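Beta-galactosidase (Trichoderma reesei, PDB 3OG2) probably hydrolyses terminal non-reducing beta-D-galactose residues of beta-D-galactosides, as a glycoside hydrolase of family 35. Local coordinates at residues A[742-745]-A[746-749]. Numbering follows the deposited sequence.
Sequences VWLN and DRFI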
# COMPACT_ATOMS: atom_id res chain seq x y z
N VAL A 742 -15.45 32.31 -6.21
CA VAL A 742 -15.27 33.54 -7.01
C VAL A 742 -15.64 34.78 -6.19
O VAL A 742 -16.72 34.80 -5.59
CB VAL A 742 -16.14 33.50 -8.27
CG1 VAL A 742 -16.01 34.77 -9.11
CG2 VAL A 742 -15.83 32.23 -9.10
N TRP A 743 -14.77 35.77 -6.20
CA TRP A 743 -15.05 37.11 -5.66
C TRP A 743 -14.86 38.13 -6.75
O TRP A 743 -14.00 37.98 -7.64
CB TRP A 743 -14.03 37.42 -4.55
CG TRP A 743 -14.32 36.65 -3.28
CD1 TRP A 743 -15.00 37.15 -2.20
CD2 TRP A 743 -13.93 35.32 -2.96
NE1 TRP A 743 -15.06 36.17 -1.23
CE2 TRP A 743 -14.42 35.03 -1.65
CE3 TRP A 743 -13.22 34.34 -3.65
CZ2 TRP A 743 -14.22 33.79 -1.02
CZ3 TRP A 743 -13.02 33.09 -3.01
CH2 TRP A 743 -13.52 32.85 -1.72
N LEU A 744 -15.63 39.19 -6.66
CA LEU A 744 -15.50 40.40 -7.48
C LEU A 744 -15.01 41.48 -6.52
O LEU A 744 -15.79 41.88 -5.64
CB LEU A 744 -16.86 40.75 -8.08
CG LEU A 744 -16.86 42.06 -8.86
CD1 LEU A 744 -16.09 41.90 -10.16
CD2 LEU A 744 -18.30 42.51 -9.09
N ASN A 745 -13.76 41.94 -6.65
CA ASN A 745 -13.15 42.77 -5.62
C ASN A 745 -13.30 42.02 -4.29
O ASN A 745 -12.89 40.86 -4.20
CB ASN A 745 -13.77 44.19 -5.61
CG ASN A 745 -13.38 44.95 -6.86
OD1 ASN A 745 -12.61 44.52 -7.73
ND2 ASN A 745 -13.93 46.15 -6.94
N ASP A 746 -13.92 42.65 -3.28
CA ASP A 746 -14.11 41.94 -1.99
C ASP A 746 -15.51 41.35 -1.86
O ASP A 746 -15.89 40.82 -0.79
CB ASP A 746 -13.81 42.93 -0.85
CG ASP A 746 -14.68 44.18 -0.91
OD1 ASP A 746 -15.45 44.46 -1.85
OD2 ASP A 746 -14.60 44.94 0.07
N ARG A 747 -16.32 41.36 -2.92
CA ARG A 747 -17.68 40.84 -2.89
C ARG A 747 -17.73 39.37 -3.28
O ARG A 747 -17.32 39.00 -4.36
CB ARG A 747 -18.59 41.65 -3.85
CG ARG A 747 -20.04 41.15 -3.81
CD ARG A 747 -20.93 41.68 -4.93
NE ARG A 747 -20.76 43.08 -5.32
CZ ARG A 747 -21.19 43.61 -6.48
NH1 ARG A 747 -21.81 42.80 -7.31
NH2 ARG A 747 -21.01 44.90 -6.80
N PHE A 748 -18.24 38.52 -2.41
CA PHE A 748 -18.36 37.10 -2.73
C PHE A 748 -19.43 36.96 -3.80
O PHE A 748 -20.56 37.46 -3.69
CB PHE A 748 -18.74 36.33 -1.48
CG PHE A 748 -18.96 34.85 -1.78
CD1 PHE A 748 -17.95 34.05 -2.29
CD2 PHE A 748 -20.19 34.27 -1.50
CE1 PHE A 748 -18.12 32.69 -2.54
CE2 PHE A 748 -20.41 32.93 -1.76
CZ PHE A 748 -19.38 32.11 -2.28
N ILE A 749 -19.07 36.23 -4.87
CA ILE A 749 -20.03 36.00 -5.97
C ILE A 749 -20.59 34.61 -5.86
O ILE A 749 -21.81 34.42 -6.01
CB ILE A 749 -19.30 36.23 -7.30
CG1 ILE A 749 -18.86 37.69 -7.42
CG2 ILE A 749 -20.12 35.84 -8.52
CD1 ILE A 749 -20.02 38.64 -7.49
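Over one face of the W743 indole lies CD1 of F748, 3.7 Å from W743 CE2 and displaced toward the rim, while D746 O approaches the indole edge near its plane. The F748 ring lies oblique to the indole's five-membered ring, planes at 57° and centroids 5.3 Å apart. W743 and F748 form an antiparallel non-hydrogen-bonded pair, and W743 CA makes a CA-H...O contact with R747 O. A third flat group, the R747 guanidinium, has L744 CD2 over one face, 3.9 Å from R747 NH1. Both side chains extend with CG anti to the backbone N (chi1 175° for L744, -178° for R747) and run side by side; the chain of R747 bends at chi3, and NH1 hydrogen-bonds to D768 O.

Strands 740-744 and 747-752 form a beta hairpin closed by a two-residue type II' turn, N745 and D746 at its corners. R747 N donates to L744 O (2.8 Å) and L744 N to R747 O (2.9 Å); I749 N to V742 O continues the ladder. I749 CG1 packs on L744 CB at 3.7 Å.

In the second all-beta domain, away from the galactose site, strand 747-752 forms one margin of a five-stranded antiparallel sheet; on its inner side, strand 740-744 pairs with 775-782, and I777 N of that strand hydrogen-bonds to N745 OD1 in the turn. From outside this sheet, Y765 of strand 760-767 touches V742 and I749.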